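Local coordinates for ornithine carbamoyltransferase (Gloeobacter violaceus, PDB 3GD5), which probably catalyses the reversible transfer of the carbamoyl group from carbamoyl phosphate to ornithine, giving citrulline and phosphate in arginine biosynthesis, at residues 219-233 with 258-272. Residues are numbered along the deposited sequence; the frame is centred on the assembly and turned at random.
Sequences PFEAARGAHILYTDV and ALLNCAAAEAIVLHC
Phe220 receives Leu259 CD1 over one ring face, a CH-pi contact 4.1 Å from the ring centroid, while Cys262 SG lies in the ring plane at its edge, 3.4 Å from Phe220 CD2. With CG anti to the backbone N (chi1 -171°) and chi2 at 61°, Leu259 carries CD1 between this ring and Ala223 CB, tighter than usual against the latter at 3.4 Å. Past the helix, a type II turn from Ala223 to Ala226 brings Gly225 N weakly onto Cys262 O, and Ala226 O takes the N-H of Ala264. At His227 the ring runs beside the Glu266 side chain, OE1 lying at the ring edge 3.5 Å from ND1, and the backbone O accepts from Ile268 N at 2.7 Å. Parallel pairing continues as Leu229 N donates to Ile268 O and Leu229 O accepts from Leu270 N. The CD1 branch of Leu229 reaches down to Leu259 and Leu260, packing helix 257-261 against the sheet. On the other face, Tyr230 swings its ring across Leu270, CD2 3.5 Å from Leu270 CB, and its hydroxyl, hydrogen-bonded to Asp144 OD2, lies close to Cys272 CB. Replacing Tyr230 with an alanine would remove ring and hydroxyl together, and is likely to open a gap beside Leu270 and leave Asp144 OD2 without this partner. Thr231 sets CG2 3.6 Å from ND1 of His271, whose NE2 is hydrogen-bonded to Pro274 O; Asp232 CA covers the same imidazole face as Thr231 O. Asp232 CG lies 3.2 Å from Cys272 SG. Strands 228-231 and 268-271 form one side of the parallel, Rossmann-like sheet of the ornithine-binding domain, and their C-terminal ends deliver Asp232 and Cys272, which probably bind ornithine and carbamoyl phosphate respectively, to the active site.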
ATOM      1  N   PRO A 219     -25.338  25.983  22.665  1.00 56.03           N
ATOM      2  CA  PRO A 219     -24.870  26.869  21.594  1.00 55.62           C
ATOM      3  C   PRO A 219     -25.762  28.093  21.368  1.00 54.61           C
ATOM      4  O   PRO A 219     -25.299  29.129  20.882  1.00 52.88           O
ATOM      5  CB  PRO A 219     -24.830  25.940  20.384  1.00 55.18           C
ATOM      6  CG  PRO A 219     -25.994  25.046  20.629  1.00 55.79           C
ATOM      7  CD  PRO A 219     -25.849  24.717  22.105  1.00 56.06           C
ATOM      8  N   PHE A 220     -27.044  27.971  21.706  1.00 54.69           N
ATOM      9  CA  PHE A 220     -27.960  29.092  21.546  1.00 55.61           C
ATOM     10  C   PHE A 220     -27.741  30.102  22.658  1.00 56.41           C
ATOM     11  O   PHE A 220     -28.101  31.269  22.532  1.00 57.17           O
ATOM     12  CB  PHE A 220     -29.410  28.614  21.542  1.00 55.79           C
ATOM     13  CG  PHE A 220     -29.827  27.993  20.246  1.00 56.36           C
ATOM     14  CD1 PHE A 220     -29.747  26.618  20.056  1.00 56.31           C
ATOM     15  CD2 PHE A 220     -30.252  28.795  19.189  1.00 56.71           C
ATOM     16  CE1 PHE A 220     -30.082  26.047  18.833  1.00 55.63           C
ATOM     17  CE2 PHE A 220     -30.589  28.236  17.960  1.00 56.68           C
ATOM     18  CZ  PHE A 220     -30.504  26.856  17.781  1.00 56.29           C
ATOM     19  N   GLU A 221     -27.135  29.642  23.747  1.00 56.98           N
ATOM     20  CA  GLU A 221     -26.839  30.494  24.886  1.00 57.94           C
ATOM     21  C   GLU A 221     -25.602  31.313  24.537  1.00 57.61           C
ATOM     22  O   GLU A 221     -25.593  32.540  24.651  1.00 57.95           O
ATOM     23  CB  GLU A 221     -26.551  29.635  26.118  1.00 60.15           C
ATOM     24  CG  GLU A 221     -26.423  30.420  27.408  1.00 64.45           C
ATOM     25  CD  GLU A 221     -27.729  31.098  27.799  1.00 67.93           C
ATOM     26  OE1 GLU A 221     -28.733  30.381  28.038  1.00 67.81           O
ATOM     27  OE2 GLU A 221     -27.749  32.349  27.863  1.00 68.28           O
ATOM     28  N   ALA A 222     -24.564  30.612  24.093  1.00 56.40           N
ATOM     29  CA  ALA A 222     -23.300  31.235  23.725  1.00 55.23           C
ATOM     30  C   ALA A 222     -23.447  32.260  22.602  1.00 54.65           C
ATOM     31  O   ALA A 222     -22.810  33.318  22.624  1.00 54.00           O
ATOM     32  CB  ALA A 222     -22.299  30.154  23.315  1.00 55.00           C
ATOM     33  N   ALA A 223     -24.295  31.943  21.628  1.00 53.55           N
ATOM     34  CA  ALA A 223     -24.513  32.807  20.477  1.00 53.37           C
ATOM     35  C   ALA A 223     -25.289  34.088  20.768  1.00 54.64           C
ATOM     36  O   ALA A 223     -25.166  35.072  20.031  1.00 53.10           O
ATOM     37  CB  ALA A 223     -25.214  32.020  19.366  1.00 53.20           C
ATOM     38  N   ARG A 224     -26.088  34.093  21.830  1.00 56.05           N
ATOM     39  CA  ARG A 224     -26.868  35.283  22.136  1.00 57.16           C
ATOM     40  C   ARG A 224     -25.968  36.502  22.327  1.00 56.39           C
ATOM     41  O   ARG A 224     -25.071  36.504  23.177  1.00 55.42           O
ATOM     42  CB  ARG A 224     -27.737  35.061  23.379  1.00 61.55           C
ATOM     43  CG  ARG A 224     -28.817  36.134  23.548  1.00 66.55           C
ATOM     44  CD  ARG A 224     -29.974  35.706  24.460  1.00 70.85           C
ATOM     45  NE  ARG A 224     -29.621  35.675  25.879  1.00 74.57           N
ATOM     46  CZ  ARG A 224     -28.986  34.671  26.481  1.00 76.61           C
ATOM     47  NH1 ARG A 224     -28.625  33.594  25.790  1.00 76.75           N
ATOM     48  NH2 ARG A 224     -28.720  34.741  27.782  1.00 77.28           N
ATOM     49  N   GLY A 225     -26.199  37.526  21.507  1.00 54.32           N
ATOM     50  CA  GLY A 225     -25.415  38.745  21.596  1.00 53.72           C
ATOM     51  C   GLY A 225     -24.008  38.692  21.021  1.00 53.28           C
ATOM     52  O   GLY A 225     -23.227  39.629  21.204  1.00 54.69           O
ATOM     53  N   ALA A 226     -23.669  37.613  20.325  1.00 50.74           N
ATOM     54  CA  ALA A 226     -22.333  37.494  19.750  1.00 47.44           C
ATOM     55  C   ALA A 226     -22.237  38.265  18.443  1.00 45.68           C
ATOM     56  O   ALA A 226     -23.204  38.340  17.688  1.00 45.18           O
ATOM     57  CB  ALA A 226     -21.994  36.025  19.516  1.00 47.06           C
ATOM     58  N   HIS A 227     -21.070  38.846  18.182  1.00 44.51           N
ATOM     59  CA  HIS A 227     -20.842  39.600  16.947  1.00 43.34           C
ATOM     60  C   HIS A 227     -20.178  38.663  15.946  1.00 41.92           C
ATOM     61  O   HIS A 227     -20.073  38.969  14.759  1.00 40.13           O
ATOM     62  CB  HIS A 227     -19.902  40.774  17.210  1.00 45.91           C
ATOM     63  CG  HIS A 227     -20.334  41.645  18.343  1.00 48.51           C
ATOM     64  ND1 HIS A 227     -21.229  42.682  18.188  1.00 50.74           N
ATOM     65  CD2 HIS A 227     -20.014  41.616  19.659  1.00 48.97           C
ATOM     66  CE1 HIS A 227     -21.443  43.254  19.359  1.00 51.77           C
ATOM     67  NE2 HIS A 227     -20.718  42.626  20.268  1.00 51.98           N
ATOM     68  N   ILE A 228     -19.734  37.514  16.446  1.00 41.43           N
ATOM     69  CA  ILE A 228     -19.044  36.536  15.625  1.00 40.57           C
ATOM     70  C   ILE A 228     -19.387  35.112  16.042  1.00 40.34           C
ATOM     71  O   ILE A 228     -19.211  34.738  17.198  1.00 40.23           O
ATOM     72  CB  ILE A 228     -17.499  36.706  15.752  1.00 40.96           C
ATOM     73  CG1 ILE A 228     -17.099  38.146  15.446  1.00 38.17           C
ATOM     74  CG2 ILE A 228     -16.770  35.751  14.806  1.00 40.94           C
ATOM     75  CD1 ILE A 228     -16.258  38.776  16.554  1.00 39.88           C
ATOM     76  N   LEU A 229     -19.901  34.327  15.103  1.00 40.23           N
ATOM     77  CA  LEU A 229     -20.185  32.919  15.371  1.00 40.66           C
ATOM     78  C   LEU A 229     -19.053  32.152  14.669  1.00 38.34           C
ATOM     79  O   LEU A 229     -18.812  32.330  13.477  1.00 36.00           O
ATOM     80  CB  LEU A 229     -21.550  32.517  14.813  1.00 42.56           C
ATOM     81  CG  LEU A 229     -22.745  33.171  15.514  1.00 44.20           C
ATOM     82  CD1 LEU A 229     -24.031  32.640  14.910  1.00 44.23           C
ATOM     83  CD2 LEU A 229     -22.701  32.874  17.014  1.00 44.79           C
ATOM     84  N   TYR A 230     -18.363  31.308  15.423  1.00 38.48           N
ATOM     85  CA  TYR A 230     -17.223  30.566  14.908  1.00 38.35           C
ATOM     86  C   TYR A 230     -17.396  29.069  15.076  1.00 40.02           C
ATOM     87  O   TYR A 230     -17.873  28.597  16.109  1.00 39.85           O
ATOM     88  CB  TYR A 230     -15.966  31.010  15.661  1.00 37.31           C
ATOM     89  CG  TYR A 230     -14.646  30.700  14.986  1.00 37.01           C
ATOM     90  CD1 TYR A 230     -14.214  29.386  14.796  1.00 37.65           C
ATOM     91  CD2 TYR A 230     -13.809  31.734  14.571  1.00 36.51           C
ATOM     92  CE1 TYR A 230     -12.974  29.113  14.211  1.00 35.02           C
ATOM     93  CE2 TYR A 230     -12.577  31.476  13.989  1.00 37.03           C
ATOM     94  CZ  TYR A 230     -12.163  30.166  13.807  1.00 37.31           C
ATOM     95  OH  TYR A 230     -10.948  29.927  13.189  1.00 38.99           O
ATOM     96  N   THR A 231     -17.010  28.318  14.055  1.00 40.30           N
ATOM     97  CA  THR A 231     -17.098  26.873  14.138  1.00 39.42           C
ATOM     98  C   THR A 231     -16.005  26.229  13.304  1.00 39.79           C
ATOM     99  O   THR A 231     -15.314  26.896  12.536  1.00 37.72           O
ATOM    100  CB  THR A 231     -18.471  26.350  13.690  1.00 38.45           C
ATOM    101  OG1 THR A 231     -18.597  24.980  14.087  1.00 37.32           O
ATOM    102  CG2 THR A 231     -18.629  26.465  12.186  1.00 36.39           C
ATOM    103  N   ASP A 232     -15.865  24.919  13.466  1.00 41.41           N
ATOM    104  CA  ASP A 232     -14.838  24.154  12.782  1.00 41.29           C
ATOM    105  C   ASP A 232     -15.406  22.757  12.614  1.00 42.11           C
ATOM    106  O   ASP A 232     -16.479  22.461  13.139  1.00 40.93           O
ATOM    107  CB  ASP A 232     -13.588  24.128  13.664  1.00 43.01           C
ATOM    108  CG  ASP A 232     -12.380  23.515  12.974  1.00 44.88           C
ATOM    109  OD1 ASP A 232     -12.484  23.106  11.797  1.00 46.23           O
ATOM    110  OD2 ASP A 232     -11.317  23.450  13.629  1.00 45.54           O
ATOM    111  N   VAL A 233     -14.699  21.899  11.885  1.00 41.57           N
ATOM    112  CA  VAL A 233     -15.172  20.538  11.673  1.00 43.03           C
ATOM    113  C   VAL A 233     -15.306  19.772  12.994  1.00 42.98           C
ATOM    114  O   VAL A 233     -14.528  19.986  13.922  1.00 42.77           O
ATOM    115  CB  VAL A 233     -14.225  19.768  10.734  1.00 43.89           C
ATOM    116  CG1 VAL A 233     -14.524  18.275  10.813  1.00 48.59           C
ATOM    117  CG2 VAL A 233     -14.404  20.265   9.296  1.00 43.13           C
ATOM    118  N   ALA A 258     -31.109  29.755  12.327  1.00 50.10           N
ATOM    119  CA  ALA A 258     -31.632  29.878  13.682  1.00 51.79           C
ATOM    120  C   ALA A 258     -30.594  30.422  14.663  1.00 53.07           C
ATOM    121  O   ALA A 258     -30.853  31.396  15.377  1.00 53.36           O
ATOM    122  CB  ALA A 258     -32.151  28.527  14.163  1.00 50.74           C
ATOM    123  N   LEU A 259     -29.418  29.799  14.700  1.00 53.66           N
ATOM    124  CA  LEU A 259     -28.365  30.233  15.610  1.00 52.98           C
ATOM    125  C   LEU A 259     -27.976  31.679  15.336  1.00 53.20           C
ATOM    126  O   LEU A 259     -27.730  32.455  16.260  1.00 53.30           O
ATOM    127  CB  LEU A 259     -27.137  29.333  15.475  1.00 52.50           C
ATOM    128  CG  LEU A 259     -26.071  29.577  16.547  1.00 52.50           C
ATOM    129  CD1 LEU A 259     -26.668  29.288  17.913  1.00 53.80           C
ATOM    130  CD2 LEU A 259     -24.863  28.690  16.302  1.00 53.08           C
ATOM    131  N   LEU A 260     -27.922  32.030  14.057  1.00 53.82           N
ATOM    132  CA  LEU A 260     -27.577  33.383  13.631  1.00 55.26           C
ATOM    133  C   LEU A 260     -28.578  34.391  14.174  1.00 56.93           C
ATOM    134  O   LEU A 260     -28.220  35.489  14.604  1.00 56.89           O
ATOM    135  CB  LEU A 260     -27.583  33.472  12.107  1.00 53.46           C
ATOM    136  CG  LEU A 260     -26.249  33.472  11.367  1.00 54.10           C
ATOM    137  CD1 LEU A 260     -26.501  33.530   9.868  1.00 52.96           C
ATOM    138  CD2 LEU A 260     -25.421  34.667  11.815  1.00 53.09           C
ATOM    139  N   ASN A 261     -29.844  34.010  14.143  1.00 59.08           N
ATOM    140  CA  ASN A 261     -30.902  34.886  14.601  1.00 61.36           C
ATOM    141  C   ASN A 261     -30.792  35.229  16.086  1.00 61.44           C
ATOM    142  O   ASN A 261     -31.344  36.236  16.537  1.00 60.83           O
ATOM    143  CB  ASN A 261     -32.256  34.249  14.307  1.00 62.65           C
ATOM    144  CG  ASN A 261     -33.366  35.267  14.247  1.00 65.24           C
ATOM    145  OD1 ASN A 261     -33.327  36.193  13.430  1.00 64.99           O
ATOM    146  ND2 ASN A 261     -34.364  35.112  15.114  1.00 65.36           N
ATOM    147  N   CYS A 262     -30.069  34.399  16.834  1.00 61.06           N
ATOM    148  CA  CYS A 262     -29.894  34.601  18.270  1.00 60.77           C
ATOM    149  C   CYS A 262     -28.717  35.504  18.619  1.00 59.59           C
ATOM    150  O   CYS A 262     -28.528  35.855  19.780  1.00 60.12           O
ATOM    151  CB  CYS A 262     -29.695  33.255  18.966  1.00 61.78           C
ATOM    152  SG  CYS A 262     -30.989  32.045  18.641  1.00 66.53           S
ATOM    153  N   ALA A 263     -27.927  35.874  17.620  1.00 58.46           N
ATOM    154  CA  ALA A 263     -26.760  36.714  17.850  1.00 57.73           C
ATOM    155  C   ALA A 263     -27.038  38.172  17.497  1.00 58.21           C
ATOM    156  O   ALA A 263     -28.155  38.525  17.116  1.00 58.41           O
ATOM    157  CB  ALA A 263     -25.586  36.192  17.029  1.00 57.51           C
ATOM    158  N   ALA A 264     -26.018  39.017  17.628  1.00 57.27           N
ATOM    159  CA  ALA A 264     -26.159  40.431  17.300  1.00 57.37           C
ATOM    160  C   ALA A 264     -26.613  40.546  15.850  1.00 57.50           C
ATOM    161  O   ALA A 264     -26.523  39.584  15.087  1.00 56.85           O
ATOM    162  CB  ALA A 264     -24.837  41.153  17.495  1.00 55.60           C
ATOM    163  N   ALA A 265     -27.098  41.725  15.475  1.00 58.27           N
ATOM    164  CA  ALA A 265     -27.587  41.962  14.120  1.00 59.12           C
ATOM    165  C   ALA A 265     -26.459  42.069  13.107  1.00 59.60           C
ATOM    166  O   ALA A 265     -26.620  41.693  11.949  1.00 61.32           O
ATOM    167  CB  ALA A 265     -28.434  43.229  14.084  1.00 59.44           C
ATOM    168  N   GLU A 266     -25.317  42.589  13.541  1.00 59.89           N
ATOM    169  CA  GLU A 266     -24.170  42.738  12.650  1.00 59.94           C
ATOM    170  C   GLU A 266     -23.245  41.534  12.812  1.00 57.91           C
ATOM    171  O   GLU A 266     -22.048  41.625  12.555  1.00 57.58           O
ATOM    172  CB  GLU A 266     -23.396  44.020  12.981  1.00 62.16           C
ATOM    173  CG  GLU A 266     -24.174  45.033  13.814  1.00 66.14           C
ATOM    174  CD  GLU A 266     -24.381  44.580  15.255  1.00 67.87           C
ATOM    175  OE1 GLU A 266     -23.369  44.400  15.975  1.00 69.65           O
ATOM    176  OE2 GLU A 266     -25.550  44.403  15.668  1.00 67.09           O
ATOM    177  N   ALA A 267     -23.807  40.408  13.238  1.00 55.20           N
ATOM    178  CA  ALA A 267     -23.023  39.200  13.448  1.00 53.85           C
ATOM    179  C   ALA A 267     -22.343  38.681  12.188  1.00 52.71           C
ATOM    180  O   ALA A 267     -22.925  38.657  11.097  1.00 51.26           O
ATOM    181  CB  ALA A 267     -23.896  38.106  14.052  1.00 54.16           C
ATOM    182  N   ILE A 268     -21.100  38.253  12.369  1.00 51.98           N
ATOM    183  CA  ILE A 268     -20.274  37.706  11.303  1.00 49.65           C
ATOM    184  C   ILE A 268     -20.068  36.214  11.578  1.00 47.63           C
ATOM    185  O   ILE A 268     -20.088  35.785  12.735  1.00 46.93           O
ATOM    186  CB  ILE A 268     -18.908  38.453  11.254  1.00 50.81           C
ATOM    187  CG1 ILE A 268     -18.942  39.503  10.143  1.00 51.02           C
ATOM    188  CG2 ILE A 268     -17.759  37.487  11.067  1.00 52.83           C
ATOM    189  CD1 ILE A 268     -20.005  40.552  10.333  1.00 50.09           C
ATOM    190  N   VAL A 269     -19.899  35.429  10.513  1.00 44.73           N
ATOM    191  CA  VAL A 269     -19.682  33.988  10.645  1.00 42.48           C
ATOM    192  C   VAL A 269     -18.292  33.596  10.145  1.00 40.98           C
ATOM    193  O   VAL A 269     -17.937  33.865   8.996  1.00 39.23           O
ATOM    194  CB  VAL A 269     -20.730  33.172   9.848  1.00 42.97           C
ATOM    195  CG1 VAL A 269     -20.427  31.683   9.963  1.00 41.47           C
ATOM    196  CG2 VAL A 269     -22.129  33.459  10.375  1.00 42.77           C
ATOM    197  N   LEU A 270     -17.508  32.965  11.017  1.00 37.94           N
ATOM    198  CA  LEU A 270     -16.159  32.530  10.662  1.00 38.16           C
ATOM    199  C   LEU A 270     -16.017  31.017  10.722  1.00 36.19           C
ATOM    200  O   LEU A 270     -16.637  30.354  11.554  1.00 37.20           O
ATOM    201  CB  LEU A 270     -15.111  33.154  11.600  1.00 36.43           C
ATOM    202  CG  LEU A 270     -14.919  34.674  11.574  1.00 36.94           C
ATOM    203  CD1 LEU A 270     -13.718  35.059  12.427  1.00 35.47           C
ATOM    204  CD2 LEU A 270     -14.721  35.137  10.144  1.00 36.91           C
ATOM    205  N   HIS A 271     -15.203  30.476   9.822  1.00 35.07           N
ATOM    206  CA  HIS A 271     -14.929  29.042   9.783  1.00 34.21           C
ATOM    207  C   HIS A 271     -13.495  28.913   9.280  1.00 32.64           C
ATOM    208  O   HIS A 271     -13.164  29.415   8.212  1.00 33.78           O
ATOM    209  CB  HIS A 271     -15.910  28.324   8.840  1.00 33.41           C
ATOM    210  CG  HIS A 271     -15.813  26.830   8.892  1.00 34.26           C
ATOM    211  ND1 HIS A 271     -16.916  26.016   9.054  1.00 33.97           N
ATOM    212  CD2 HIS A 271     -14.746  26.001   8.781  1.00 31.98           C
ATOM    213  CE1 HIS A 271     -16.532  24.752   9.035  1.00 32.30           C
ATOM    214  NE2 HIS A 271     -15.222  24.714   8.869  1.00 34.10           N
ATOM    215  N   CYS A 272     -12.637  28.265  10.058  1.00 33.75           N
ATOM    216  CA  CYS A 272     -11.236  28.108   9.668  1.00 34.20           C
ATOM    217  C   CYS A 272     -10.986  27.192   8.451  1.00 33.47           C
ATOM    218  O   CYS A 272      -9.902  27.232   7.879  1.00 32.75           O
ATOM    219  CB  CYS A 272     -10.417  27.603  10.858  1.00 34.59           C
ATOM    220  SG  CYS A 272     -10.998  26.037  11.514  1.00 36.46           S
TER